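Local coordinates for protein alpha-glucosidase (Bacteroides thetaiotaomicron, PDB 5XFM) that hydrolyses beta-L-arabinopyranosides and alpha-galactosides as a bifunctional member of glycoside hydrolase family 97 that carries a bound calcium ion, at residues Leu360-Trp368 against Gln373-Asn381; Arg385-Gln393 against Asp418-Leu428. The protein carries 1 engineered substitution. All coordinates share one frame; numbering follows the deposited sequence.

Contact 1. Residues Leu360-Trp368 against Gln373-Asn381; sequences LWYSSSGYW and QGPVNRMDN
Tyr362 and Ser363, at the end of strand 357-363, meet Pro375 and Met379 in a mostly buried contact between a strand end and the loop that turns back from it toward helix 382-395. The centrepiece is the flat aromatic ring of Tyr362, covered on both faces. Pro375 CG lies over one face, 3.8 Å from the ring centroid, and the Met379 CE methyl covers the opposite one at 3.9 Å. Both are CH-pi contacts, and the sulfur of Met379 adds an oblique Met-aromatic approach. Bends at chi2 (-72°) and chi3 (134°) bring the Met379 methyl over the ring, while Arg378 CB closes in at the ring edge. With an alanine here in place of Tyr362, Pro375 and Met379 would probably lose the surface they share, opening a gap in which the methionine end could turn. Proline suits its place because it accepts the cis peptide bond before it more readily than other residues do; Pro375 CD lies 3.2 Å from Trp361 O. The backbones are joined by a nearly straight bond from Ser363 N to Pro375 O (3.1 Å, 167°) and by a longer one from Asn377 N to Ser365 O (3.3 Å). A water gathers three backbone groups, donating to Ser363 O and Pro375 O and accepting from Arg378 N. Gly366 CA packs against the Asn377 and Asp380 side chains, 3.0 Å from Asn377 OD1; a CB there would run into Asp380 OD2. The Trp361 side chain lies about 8 Å from the calcium ion held by Glu174, Glu452 and Glu458. A long loop leaving the carboxyl end of a parallel strand is characteristic of a TIM barrel, whose active site is formed by such loops.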
ATOM      1  N   LEU A 360      15.866   6.064  12.709  1.00 18.74           N
ATOM      2  CA  LEU A 360      16.391   4.922  13.448  1.00 19.43           C
ATOM      3  C   LEU A 360      15.425   3.738  13.454  1.00 23.64           C
ATOM      4  O   LEU A 360      14.200   3.914  13.566  1.00 16.77           O
ATOM      5  CB  LEU A 360      16.740   5.324  14.882  1.00 18.49           C
ATOM      6  CG  LEU A 360      17.837   6.380  15.014  1.00 22.23           C
ATOM      7  CD1 LEU A 360      18.192   6.611  16.476  1.00 17.52           C
ATOM      8  CD2 LEU A 360      19.067   5.962  14.219  1.00 21.87           C
ATOM      9  N   TRP A 361      16.001   2.541  13.308  1.00 20.61           N
ATOM     10  CA  TRP A 361      15.283   1.266  13.313  1.00 20.25           C
ATOM     11  C   TRP A 361      14.917   0.818  14.723  1.00 22.95           C
ATOM     12  O   TRP A 361      15.749   0.850  15.637  1.00 16.41           O
ATOM     13  CB  TRP A 361      16.132   0.175  12.640  1.00 18.42           C
ATOM     14  CG  TRP A 361      15.413  -1.131  12.375  1.00 18.99           C
ATOM     15  CD1 TRP A 361      14.823  -1.516  11.199  1.00 21.79           C
ATOM     16  CD2 TRP A 361      15.242  -2.234  13.282  1.00 17.42           C
ATOM     17  NE1 TRP A 361      14.285  -2.778  11.325  1.00 15.10           N
ATOM     18  CE2 TRP A 361      14.529  -3.239  12.591  1.00 18.84           C
ATOM     19  CE3 TRP A 361      15.614  -2.465  14.608  1.00 15.06           C
ATOM     20  CZ2 TRP A 361      14.186  -4.453  13.185  1.00 18.90           C
ATOM     21  CZ3 TRP A 361      15.267  -3.666  15.195  1.00 17.81           C
ATOM     22  CH2 TRP A 361      14.560  -4.645  14.486  1.00 20.88           C
ATOM     23  N   TYR A 362      13.663   0.420  14.899  1.00 20.59           N
ATOM     24  CA  TYR A 362      13.217  -0.218  16.134  1.00 19.37           C
ATOM     25  C   TYR A 362      12.406  -1.463  15.826  1.00 18.85           C
ATOM     26  O   TYR A 362      11.706  -1.508  14.816  1.00 18.24           O
ATOM     27  CB  TYR A 362      12.377   0.751  16.979  1.00 22.28           C
ATOM     28  CG  TYR A 362      13.179   1.780  17.741  1.00 22.23           C
ATOM     29  CD1 TYR A 362      13.669   2.916  17.109  1.00 19.66           C
ATOM     30  CD2 TYR A 362      13.441   1.618  19.099  1.00 20.81           C
ATOM     31  CE1 TYR A 362      14.406   3.859  17.807  1.00 20.82           C
ATOM     32  CE2 TYR A 362      14.177   2.555  19.804  1.00 19.04           C
ATOM     33  CZ  TYR A 362      14.658   3.671  19.151  1.00 19.33           C
ATOM     34  OH  TYR A 362      15.389   4.604  19.844  1.00 24.07           O
ATOM     35  N   SER A 363      12.476  -2.469  16.694  1.00 22.18           N
ATOM     36  CA  SER A 363      11.504  -3.551  16.623  1.00 17.12           C
ATOM     37  C   SER A 363      10.274  -3.138  17.416  1.00 21.06           C
ATOM     38  O   SER A 363      10.388  -2.589  18.516  1.00 22.50           O
ATOM     39  CB  SER A 363      12.064  -4.871  17.158  1.00 21.04           C
ATOM     40  OG  SER A 363      11.143  -5.937  16.931  1.00 15.54           O
ATOM     41  N   SER A 364       9.098  -3.383  16.851  1.00 14.28           N
ATOM     42  CA  SER A 364       7.863  -3.203  17.598  1.00 16.01           C
ATOM     43  C   SER A 364       7.798  -4.262  18.676  1.00 14.20           C
ATOM     44  O   SER A 364       7.086  -4.122  19.668  1.00 11.87           O
ATOM     45  CB  SER A 364       6.648  -3.326  16.687  1.00 13.84           C
ATOM     46  OG  SER A 364       6.414  -4.685  16.376  1.00 14.67           O
ATOM     47  N   SER A 365       8.567  -5.322  18.462  1.00 15.93           N
ATOM     48  CA  SER A 365       8.388  -6.575  19.181  1.00 16.13           C
ATOM     49  C   SER A 365       8.872  -6.551  20.620  1.00 23.34           C
ATOM     50  O   SER A 365       9.999  -6.153  20.934  1.00 16.38           O
ATOM     51  CB  SER A 365       9.060  -7.721  18.420  1.00 15.21           C
ATOM     52  OG  SER A 365      10.468  -7.587  18.416  1.00 24.41           O
ATOM     53  N   GLY A 366       7.951  -6.955  21.483  1.00 26.11           N
ATOM     54  CA  GLY A 366       8.226  -7.269  22.857  1.00 16.25           C
ATOM     55  C   GLY A 366       7.916  -8.724  23.143  1.00 20.83           C
ATOM     56  O   GLY A 366       8.795  -9.461  23.579  1.00 23.33           O
ATOM     57  N   TYR A 367       6.674  -9.154  22.913  1.00 15.97           N
ATOM     58  CA  TYR A 367       6.245 -10.423  23.496  1.00 16.29           C
ATOM     59  C   TYR A 367       5.601 -11.476  22.579  1.00 16.32           C
ATOM     60  O   TYR A 367       5.027 -12.440  23.082  1.00 17.29           O
ATOM     61  CB  TYR A 367       5.278 -10.132  24.651  1.00 18.78           C
ATOM     62  CG  TYR A 367       4.013  -9.401  24.248  1.00 28.48           C
ATOM     63  CD1 TYR A 367       2.939 -10.087  23.689  1.00 23.76           C
ATOM     64  CD2 TYR A 367       3.885  -8.031  24.440  1.00 25.92           C
ATOM     65  CE1 TYR A 367       1.785  -9.428  23.315  1.00 24.33           C
ATOM     66  CE2 TYR A 367       2.727  -7.365  24.072  1.00 25.60           C
ATOM     67  CZ  TYR A 367       1.682  -8.072  23.508  1.00 24.74           C
ATOM     68  OH  TYR A 367       0.523  -7.428  23.134  1.00 32.08           O
ATOM     69  N   TRP A 368       5.728 -11.360  21.261  1.00 15.13           N
ATOM     70  CA  TRP A 368       4.998 -12.303  20.412  1.00 18.37           C
ATOM     71  C   TRP A 368       5.863 -13.109  19.433  1.00 21.21           C
ATOM     72  O   TRP A 368       5.353 -14.005  18.753  1.00 23.92           O
ATOM     73  CB  TRP A 368       3.908 -11.564  19.624  1.00 14.89           C
ATOM     74  CG  TRP A 368       4.425 -10.386  18.852  1.00 15.37           C
ATOM     75  CD1 TRP A 368       4.939 -10.403  17.586  1.00 15.08           C
ATOM     76  CD2 TRP A 368       4.477  -9.025  19.288  1.00 14.24           C
ATOM     77  NE1 TRP A 368       5.310  -9.143  17.208  1.00 14.01           N
ATOM     78  CE2 TRP A 368       5.037  -8.273  18.234  1.00 18.36           C
ATOM     79  CE3 TRP A 368       4.103  -8.366  20.466  1.00 13.25           C
ATOM     80  CZ2 TRP A 368       5.229  -6.897  18.320  1.00 12.63           C
ATOM     81  CZ3 TRP A 368       4.302  -7.007  20.553  1.00 15.09           C
ATOM     82  CH2 TRP A 368       4.857  -6.283  19.485  1.00 17.92           C
ATOM     83  N   GLN A 373      17.286  -8.977  17.068  1.00 25.22           N
ATOM     84  CA  GLN A 373      17.763  -7.709  16.512  1.00 25.02           C
ATOM     85  C   GLN A 373      17.145  -6.431  17.159  1.00 26.66           C
ATOM     86  O   GLN A 373      15.930  -6.247  17.255  1.00 22.58           O
ATOM     87  CB  GLN A 373      17.599  -7.734  14.987  1.00 26.04           C
ATOM     88  CG  GLN A 373      16.899  -8.924  14.365  1.00 32.82           C
ATOM     89  CD  GLN A 373      16.609  -8.592  12.920  1.00 31.84           C
ATOM     90  OE1 GLN A 373      17.440  -8.016  12.185  1.00 46.95           O
ATOM     91  NE2 GLN A 373      15.485  -9.081  12.460  1.00 53.20           N
ATOM     92  N   GLY A 374      18.026  -5.545  17.614  1.00 23.85           N
ATOM     93  CA  GLY A 374      17.602  -4.469  18.482  1.00 18.01           C
ATOM     94  C   GLY A 374      17.651  -3.114  17.822  1.00 19.43           C
ATOM     95  O   GLY A 374      18.123  -2.988  16.697  1.00 21.36           O
ATOM     96  N   PRO A 375      17.165  -2.089  18.533  1.00 20.74           N
ATOM     97  CA  PRO A 375      16.652  -2.282  19.896  1.00 21.84           C
ATOM     98  C   PRO A 375      15.261  -2.933  19.954  1.00 22.00           C
ATOM     99  O   PRO A 375      14.373  -2.563  19.184  1.00 20.49           O
ATOM    100  CB  PRO A 375      16.601  -0.856  20.451  1.00 21.44           C
ATOM    101  CG  PRO A 375      16.491   0.019  19.253  1.00 22.86           C
ATOM    102  CD  PRO A 375      17.172  -0.677  18.120  1.00 21.74           C
ATOM    103  N   VAL A 376      15.102  -3.896  20.862  1.00 22.47           N
ATOM    104  CA  VAL A 376      13.814  -4.533  21.130  1.00 17.90           C
ATOM    105  C   VAL A 376      13.242  -3.971  22.432  1.00 24.59           C
ATOM    106  O   VAL A 376      13.987  -3.423  23.246  1.00 16.39           O
ATOM    107  CB  VAL A 376      13.922  -6.082  21.244  1.00 24.42           C
ATOM    108  CG1 VAL A 376      14.155  -6.725  19.874  1.00 19.27           C
ATOM    109  CG2 VAL A 376      15.012  -6.485  22.239  1.00 24.35           C
ATOM    110  N   ASN A 377      11.921  -4.082  22.599  1.00 20.92           N
ATOM    111  CA  ASN A 377      11.242  -3.703  23.844  1.00 20.66           C
ATOM    112  C   ASN A 377      11.270  -2.215  24.144  1.00 22.63           C
ATOM    113  O   ASN A 377      11.146  -1.805  25.300  1.00 18.22           O
ATOM    114  CB  ASN A 377      11.846  -4.467  25.026  1.00 23.76           C
ATOM    115  CG  ASN A 377      11.762  -5.956  24.847  1.00 24.40           C
ATOM    116  OD1 ASN A 377      10.794  -6.458  24.282  1.00 18.24           O
ATOM    117  ND2 ASN A 377      12.804  -6.672  25.258  1.00 25.33           N
ATOM    118  N   ARG A 378      11.410  -1.406  23.101  1.00 18.84           N
ATOM    119  CA  ARG A 378      11.361   0.031  23.273  1.00 14.66           C
ATOM    120  C   ARG A 378      10.083   0.663  22.691  1.00 18.02           C
ATOM    121  O   ARG A 378       9.900   1.871  22.799  1.00 20.28           O
ATOM    122  CB  ARG A 378      12.602   0.674  22.638  1.00 16.53           C
ATOM    123  CG  ARG A 378      13.929   0.307  23.313  1.00 21.52           C
ATOM    124  CD  ARG A 378      13.924   0.633  24.804  1.00 20.53           C
ATOM    125  NE  ARG A 378      15.117   0.147  25.498  1.00 32.61           N
ATOM    126  CZ  ARG A 378      16.212   0.869  25.740  1.00 31.73           C
ATOM    127  NH1 ARG A 378      16.293   2.136  25.351  1.00 25.23           N
ATOM    128  NH2 ARG A 378      17.232   0.320  26.384  1.00 31.56           N
ATOM    129  N   MET A 379       9.185  -0.136  22.115  1.00 13.88           N
ATOM    130  CA  MET A 379       8.020   0.435  21.414  1.00 17.01           C
ATOM    131  C   MET A 379       6.673  -0.186  21.827  1.00 15.71           C
ATOM    132  O   MET A 379       5.619   0.328  21.472  1.00 15.37           O
ATOM    133  CB  MET A 379       8.180   0.298  19.891  1.00 18.85           C
ATOM    134  CG  MET A 379       9.264   1.177  19.260  1.00 14.26           C
ATOM    135  SD  MET A 379       8.860   2.926  19.189  1.00 20.59           S
ATOM    136  CE  MET A 379      10.385   3.653  19.792  1.00 19.12           C
ATOM    137  N   ASP A 380       6.698  -1.283  22.575  1.00 21.33           N
ATOM    138  CA  ASP A 380       5.455  -1.973  22.921  1.00 21.11           C
ATOM    139  C   ASP A 380       4.865  -1.482  24.240  1.00 22.20           C
ATOM    140  O   ASP A 380       3.663  -1.575  24.463  1.00 23.18           O
ATOM    141  CB  ASP A 380       5.692  -3.482  22.997  1.00 20.04           C
ATOM    142  CG  ASP A 380       6.739  -3.858  24.036  1.00 28.13           C
ATOM    143  OD1 ASP A 380       7.844  -3.267  24.022  1.00 25.34           O
ATOM    144  OD2 ASP A 380       6.458  -4.747  24.867  1.00 27.33           O
ATOM    145  N   ASN A 381       5.714  -0.936  25.100  1.00 20.83           N
ATOM    146  CA  ASN A 381       5.285  -0.420  26.394  1.00 17.19           C
ATOM    147  C   ASN A 381       5.284   1.094  26.353  1.00 20.30           C
ATOM    148  O   ASN A 381       6.321   1.706  26.099  1.00 19.61           O
ATOM    149  CB  ASN A 381       6.199  -0.943  27.504  1.00 22.34           C
ATOM    150  CG  ASN A 381       5.881  -0.351  28.867  1.00 17.69           C
ATOM    151  OD1 ASN A 381       6.325   0.746  29.189  1.00 16.02           O
ATOM    152  ND2 ASN A 381       5.150  -1.096  29.689  1.00 16.24           N
TER
HETATM  153  O   HOH W   1       9.030  -3.133  21.457  1.00 16.13           O
HETATM  154  O   HOH W   2      11.999  -1.292  20.215  1.00 20.07           O

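Contact 2. Residues Arg385-Gln393 against Asp418-Leu428; sequences RKREMKWLQ and DILSDADDHGL
Met389 and His426 meet where two neighbouring outer helices of the beta/alpha barrel, 382-395 and 410-425, pack against each other; their local axes run 36° apart and approach to 9.7 Å. The charged part of the interface is a salt bridge. Arg385 reaches side-on, with NE 2.8 Å and NH2 2.9 Å from the same Asp422 OD2, which lies in the guanidinium plane. The NE bond uses the anti lone pair of OD2, and NH1 goes instead to Met379 O. Long and forked, arginine can serve both partners. The apolar part centres on Met389, whose extended, unbranched chain threads between the helices: its CE touches Ala423 CB, small enough to admit it, and CG meets Leu428 CD1 at 3.7 Å. Leu392 CD2 presses tightly on that same Leu428 methyl. Over the His426 ring face sits Met389 CB, 3.7 Å from the centroid, while Gln393 OE1 comes to the ring edge. Backbone bonds finish helix 410-425 in a Schellman motif, with Gly427 at positive phi, which glycine tolerates easily. Ala423 O takes His426 N and Leu428 N from opposite faces of its carbonyl plane, and His426 ND1 donates to Asp422 O at 2.7 Å.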
ATOM      1  N   ARG A 385       8.299   3.528  25.699  1.00 16.42           N
ATOM      2  CA  ARG A 385       8.235   4.104  24.360  1.00 16.50           C
ATOM      3  C   ARG A 385       8.327   5.623  24.401  1.00 23.94           C
ATOM      4  O   ARG A 385       9.070   6.232  23.630  1.00 23.24           O
ATOM      5  CB  ARG A 385       6.944   3.673  23.646  1.00 15.71           C
ATOM      6  CG  ARG A 385       6.804   4.232  22.233  1.00 15.89           C
ATOM      7  CD  ARG A 385       5.546   3.718  21.543  1.00 18.51           C
ATOM      8  NE  ARG A 385       4.334   4.025  22.299  1.00 18.74           N
ATOM      9  CZ  ARG A 385       3.449   3.109  22.680  1.00 17.95           C
ATOM     10  NH1 ARG A 385       3.644   1.835  22.371  1.00 15.66           N
ATOM     11  NH2 ARG A 385       2.376   3.465  23.367  1.00 19.02           N
ATOM     12  N   LYS A 386       7.561   6.237  25.293  1.00 18.69           N
ATOM     13  CA  LYS A 386       7.606   7.684  25.417  1.00 21.69           C
ATOM     14  C   LYS A 386       8.960   8.151  25.969  1.00 19.24           C
ATOM     15  O   LYS A 386       9.490   9.171  25.531  1.00 15.78           O
ATOM     16  CB  LYS A 386       6.448   8.182  26.286  1.00 18.10           C
ATOM     17  CG  LYS A 386       5.106   8.087  25.584  1.00 19.07           C
ATOM     18  CD  LYS A 386       3.950   8.535  26.463  1.00 23.06           C
ATOM     19  CE  LYS A 386       3.729   7.596  27.625  1.00 20.17           C
ATOM     20  NZ  LYS A 386       2.698   8.109  28.568  1.00 16.98           N
ATOM     21  N   ARG A 387       9.540   7.384  26.888  1.00 21.22           N
ATOM     22  CA  ARG A 387      10.905   7.675  27.349  1.00 22.59           C
ATOM     23  C   ARG A 387      11.887   7.706  26.161  1.00 22.18           C
ATOM     24  O   ARG A 387      12.670   8.662  25.965  1.00 21.53           O
ATOM     25  CB  ARG A 387      11.333   6.634  28.383  1.00 16.04           C
ATOM     26  CG  ARG A 387      12.740   6.810  28.937  1.00 18.37           C
ATOM     27  CD  ARG A 387      12.992   5.819  30.068  1.00 15.47           C
ATOM     28  NE  ARG A 387      12.064   6.052  31.171  1.00 23.61           N
ATOM     29  CZ  ARG A 387      11.280   5.121  31.705  1.00 24.57           C
ATOM     30  NH1 ARG A 387      11.314   3.880  31.243  1.00 22.24           N
ATOM     31  NH2 ARG A 387      10.452   5.431  32.699  1.00 22.09           N
ATOM     32  N   GLU A 388      11.794   6.661  25.346  1.00 24.77           N
ATOM     33  CA  GLU A 388      12.617   6.525  24.159  1.00 22.37           C
ATOM     34  C   GLU A 388      12.448   7.708  23.227  1.00 19.06           C
ATOM     35  O   GLU A 388      13.430   8.316  22.812  1.00 15.26           O
ATOM     36  CB  GLU A 388      12.274   5.228  23.427  1.00 23.70           C
ATOM     37  CG  GLU A 388      13.255   4.849  22.335  1.00 21.23           C
ATOM     38  CD  GLU A 388      14.576   4.344  22.878  1.00 24.98           C
ATOM     39  OE1 GLU A 388      14.624   3.925  24.056  1.00 27.15           O
ATOM     40  OE2 GLU A 388      15.567   4.361  22.120  1.00 22.83           O
ATOM     41  N   MET A 389      11.195   8.062  22.952  1.00 23.13           N
ATOM     42  CA  MET A 389      10.858   9.106  21.988  1.00 15.32           C
ATOM     43  C   MET A 389      11.249  10.503  22.479  1.00 20.58           C
ATOM     44  O   MET A 389      11.548  11.394  21.681  1.00 17.04           O
ATOM     45  CB  MET A 389       9.361   9.051  21.663  1.00 19.14           C
ATOM     46  CG  MET A 389       8.980   7.938  20.686  1.00 22.43           C
ATOM     47  SD  MET A 389       7.193   7.757  20.401  1.00 22.60           S
ATOM     48  CE  MET A 389       7.181   6.340  19.300  1.00 13.40           C
ATOM     49  N   LYS A 390      11.214  10.692  23.793  1.00 21.34           N
ATOM     50  CA  LYS A 390      11.768  11.889  24.414  1.00 23.50           C
ATOM     51  C   LYS A 390      13.258  11.985  24.111  1.00 22.91           C
ATOM     52  O   LYS A 390      13.760  13.055  23.735  1.00 20.63           O
ATOM     53  CB  LYS A 390      11.536  11.874  25.930  1.00 26.66           C
ATOM     54  CG  LYS A 390      12.038  13.118  26.637  1.00 34.40           C
ATOM     55  CD  LYS A 390      10.888  13.885  27.275  1.00 52.05           C
ATOM     56  CE  LYS A 390      11.390  14.910  28.294  1.00 57.24           C
ATOM     57  NZ  LYS A 390      12.244  14.311  29.358  1.00 55.02           N
ATOM     58  N   TRP A 391      13.969  10.873  24.306  1.00 22.73           N
ATOM     59  CA  TRP A 391      15.392  10.838  23.947  1.00 24.98           C
ATOM     60  C   TRP A 391      15.600  11.171  22.458  1.00 21.49           C
ATOM     61  O   TRP A 391      16.422  12.033  22.114  1.00 22.68           O
ATOM     62  CB  TRP A 391      16.007   9.475  24.281  1.00 23.21           C
ATOM     63  CG  TRP A 391      17.438   9.317  23.846  1.00 26.31           C
ATOM     64  CD1 TRP A 391      18.539   9.876  24.435  1.00 23.88           C
ATOM     65  CD2 TRP A 391      17.928   8.532  22.748  1.00 24.88           C
ATOM     66  NE1 TRP A 391      19.681   9.496  23.763  1.00 27.90           N
ATOM     67  CE2 TRP A 391      19.333   8.670  22.726  1.00 24.36           C
ATOM     68  CE3 TRP A 391      17.318   7.728  21.782  1.00 23.15           C
ATOM     69  CZ2 TRP A 391      20.131   8.037  21.773  1.00 25.08           C
ATOM     70  CZ3 TRP A 391      18.109   7.100  20.832  1.00 20.11           C
ATOM     71  CH2 TRP A 391      19.501   7.258  20.836  1.00 28.02           C
ATOM     72  N   LEU A 392      14.843  10.502  21.587  1.00 20.58           N
ATOM     73  CA  LEU A 392      14.937  10.727  20.142  1.00 20.86           C
ATOM     74  C   LEU A 392      14.768  12.193  19.799  1.00 24.78           C
ATOM     75  O   LEU A 392      15.588  12.763  19.075  1.00 22.27           O
ATOM     76  CB  LEU A 392      13.885   9.913  19.367  1.00 23.31           C
ATOM     77  CG  LEU A 392      14.068   8.430  18.994  1.00 24.46           C
ATOM     78  CD1 LEU A 392      14.531   7.600  20.134  1.00 27.73           C
ATOM     79  CD2 LEU A 392      12.788   7.836  18.457  1.00 18.83           C
ATOM     80  N   GLN A 393      13.718  12.802  20.348  1.00 20.62           N
ATOM     81  CA  GLN A 393      13.398  14.189  20.060  1.00 18.57           C
ATOM     82  C   GLN A 393      14.453  15.146  20.588  1.00 21.04           C
ATOM     83  O   GLN A 393      14.814  16.119  19.923  1.00 23.81           O
ATOM     84  CB  GLN A 393      12.048  14.552  20.667  1.00 22.14           C
ATOM     85  CG  GLN A 393      11.539  15.910  20.251  1.00 15.23           C
ATOM     86  CD  GLN A 393      10.221  16.238  20.906  1.00 20.15           C
ATOM     87  OE1 GLN A 393       9.912  15.727  21.982  1.00 24.00           O
ATOM     88  NE2 GLN A 393       9.427  17.075  20.253  1.00 11.68           N
ATOM     89  N   ASP A 418      -1.164   3.630  18.678  1.00 16.59           N
ATOM     90  CA  ASP A 418      -0.508   4.249  19.833  1.00 23.86           C
ATOM     91  C   ASP A 418       0.946   4.660  19.528  1.00 20.32           C
ATOM     92  O   ASP A 418       1.411   5.721  19.977  1.00 18.00           O
ATOM     93  CB  ASP A 418      -0.553   3.311  21.046  1.00 19.56           C
ATOM     94  CG  ASP A 418      -1.974   3.035  21.519  1.00 21.19           C
ATOM     95  OD1 ASP A 418      -2.901   3.741  21.070  1.00 31.66           O
ATOM     96  OD2 ASP A 418      -2.168   2.136  22.361  1.00 19.65           O
ATOM     97  N   ILE A 419       1.651   3.832  18.761  1.00 17.26           N
ATOM     98  CA  ILE A 419       3.013   4.171  18.365  1.00 22.55           C
ATOM     99  C   ILE A 419       2.996   5.438  17.516  1.00 23.47           C
ATOM    100  O   ILE A 419       3.775   6.371  17.756  1.00 21.43           O
ATOM    101  CB  ILE A 419       3.695   3.033  17.578  1.00 19.99           C
ATOM    102  CG1 ILE A 419       4.034   1.867  18.503  1.00 15.60           C
ATOM    103  CG2 ILE A 419       4.959   3.530  16.905  1.00 18.91           C
ATOM    104  CD1 ILE A 419       4.497   0.619  17.757  1.00 17.97           C
ATOM    105  N   LEU A 420       2.091   5.482  16.542  1.00 16.70           N
ATOM    106  CA  LEU A 420       1.957   6.678  15.705  1.00 20.67           C
ATOM    107  C   LEU A 420       1.641   7.951  16.500  1.00 23.36           C
ATOM    108  O   LEU A 420       2.151   9.039  16.188  1.00 19.14           O
ATOM    109  CB  LEU A 420       0.876   6.463  14.638  1.00 17.76           C
ATOM    110  CG  LEU A 420       1.366   5.769  13.368  1.00 20.72           C
ATOM    111  CD1 LEU A 420       0.216   5.221  12.534  1.00 20.41           C
ATOM    112  CD2 LEU A 420       2.160   6.788  12.567  1.00 21.72           C
ATOM    113  N   SER A 421       0.794   7.810  17.513  1.00 18.88           N
ATOM    114  CA  SER A 421       0.319   8.947  18.290  1.00 23.67           C
ATOM    115  C   SER A 421       1.432   9.506  19.208  1.00 19.26           C
ATOM    116  O   SER A 421       1.655  10.725  19.272  1.00 20.87           O
ATOM    117  CB  SER A 421      -0.917   8.534  19.095  1.00 20.09           C
ATOM    118  OG  SER A 421      -1.524   9.639  19.725  1.00 16.46           O
ATOM    119  N   ASP A 422       2.123   8.618  19.924  1.00 24.78           N
ATOM    120  CA  ASP A 422       3.265   9.042  20.749  1.00 19.61           C
ATOM    121  C   ASP A 422       4.363   9.662  19.863  1.00 18.34           C
ATOM    122  O   ASP A 422       4.992  10.683  20.210  1.00 19.40           O
ATOM    123  CB  ASP A 422       3.818   7.864  21.553  1.00 15.59           C
ATOM    124  CG  ASP A 422       2.891   7.438  22.691  1.00 20.44           C
ATOM    125  OD1 ASP A 422       2.035   8.247  23.117  1.00 18.97           O
ATOM    126  OD2 ASP A 422       3.024   6.290  23.165  1.00 18.85           O
ATOM    127  N   ALA A 423       4.579   9.034  18.711  1.00 19.57           N
ATOM    128  CA  ALA A 423       5.531   9.539  17.735  1.00 19.47           C
ATOM    129  C   ALA A 423       5.207  10.968  17.356  1.00 16.66           C
ATOM    130  O   ALA A 423       6.079  11.839  17.414  1.00 16.99           O
ATOM    131  CB  ALA A 423       5.550   8.662  16.493  1.00 18.07           C
ATOM    132  N   ASP A 424       3.958  11.218  16.970  1.00 19.90           N
ATOM    133  CA  ASP A 424       3.579  12.576  16.620  1.00 15.19           C
ATOM    134  C   ASP A 424       3.768  13.525  17.779  1.00 13.79           C
ATOM    135  O   ASP A 424       4.146  14.677  17.574  1.00 15.39           O
ATOM    136  CB  ASP A 424       2.135  12.680  16.158  1.00 17.44           C
ATOM    137  CG  ASP A 424       1.784  14.101  15.750  1.00 22.43           C
ATOM    138  OD1 ASP A 424       2.333  14.557  14.721  1.00 20.53           O
ATOM    139  OD2 ASP A 424       1.024  14.779  16.483  1.00 17.45           O
ATOM    140  N   ASP A 425       3.483  13.063  18.993  1.00 15.11           N
ATOM    141  CA  ASP A 425       3.722  13.906  20.165  1.00 16.31           C
ATOM    142  C   ASP A 425       5.204  14.283  20.282  1.00 20.32           C
ATOM    143  O   ASP A 425       5.546  15.311  20.862  1.00 16.51           O
ATOM    144  CB  ASP A 425       3.256  13.212  21.444  1.00 15.98           C
ATOM    145  CG  ASP A 425       1.741  13.168  21.564  1.00 22.60           C
ATOM    146  OD1 ASP A 425       1.072  14.021  20.949  1.00 19.90           O
ATOM    147  OD2 ASP A 425       1.220  12.284  22.280  1.00 25.60           O
ATOM    148  N   HIS A 426       6.088  13.454  19.727  1.00 16.99           N
ATOM    149  CA  HIS A 426       7.512  13.781  19.779  1.00 22.18           C
ATOM    150  C   HIS A 426       8.105  14.155  18.425  1.00 21.12           C
ATOM    151  O   HIS A 426       9.308  14.026  18.217  1.00 21.75           O
ATOM    152  CB  HIS A 426       8.280  12.614  20.381  1.00 17.48           C
ATOM    153  CG  HIS A 426       7.840  12.280  21.769  1.00 21.27           C
ATOM    154  ND1 HIS A 426       6.811  11.400  22.031  1.00 23.83           N
ATOM    155  CD2 HIS A 426       8.269  12.726  22.972  1.00 16.73           C
ATOM    156  CE1 HIS A 426       6.636  11.308  23.336  1.00 24.14           C
ATOM    157  NE2 HIS A 426       7.509  12.102  23.930  1.00 20.40           N
ATOM    158  N   GLY A 427       7.251  14.631  17.522  1.00 13.64           N
ATOM    159  CA  GLY A 427       7.670  15.110  16.216  1.00 16.70           C
ATOM    160  C   GLY A 427       8.376  14.084  15.353  1.00 20.46           C
ATOM    161  O   GLY A 427       9.269  14.426  14.572  1.00 23.03           O
ATOM    162  N   LEU A 428       7.964  12.829  15.457  1.00 18.14           N
ATOM    163  CA  LEU A 428       8.625  11.772  14.694  1.00 16.80           C
ATOM    164  C   LEU A 428       7.758  11.220  13.572  1.00 20.60           C
ATOM    165  O   LEU A 428       6.579  10.922  13.772  1.00 19.70           O
ATOM    166  CB  LEU A 428       9.034  10.633  15.620  1.00 16.97           C
ATOM    167  CG  LEU A 428      10.119  10.965  16.642  1.00 20.23           C
ATOM    168  CD1 LEU A 428      10.101   9.953  17.764  1.00 16.88           C
ATOM    169  CD2 LEU A 428      11.471  10.999  15.959  1.00 15.00           C
TER

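Along the chain the contacts come in series: contact 1 spans the end of strand 357-363 and the loop after it, up to the start of helix 382-395, and contact 2 then packs that helix against 410-425, strand 399-403 lying between the two helices in sequence. Their centres lie 14 Å apart, both in the family 97 catalytic region, contact 1 at the end of a strand of the parallel sheet, contact 2 in the helical layer around it. Helix 382-395 couples them directly: Arg378 forms a salt bridge with Glu388, Tyr362 packs on Leu392, and Met379 touches Met389, both methionines also meeting Ile400. One contact thus shapes a loop at the barrel mouth, the other the outer wall.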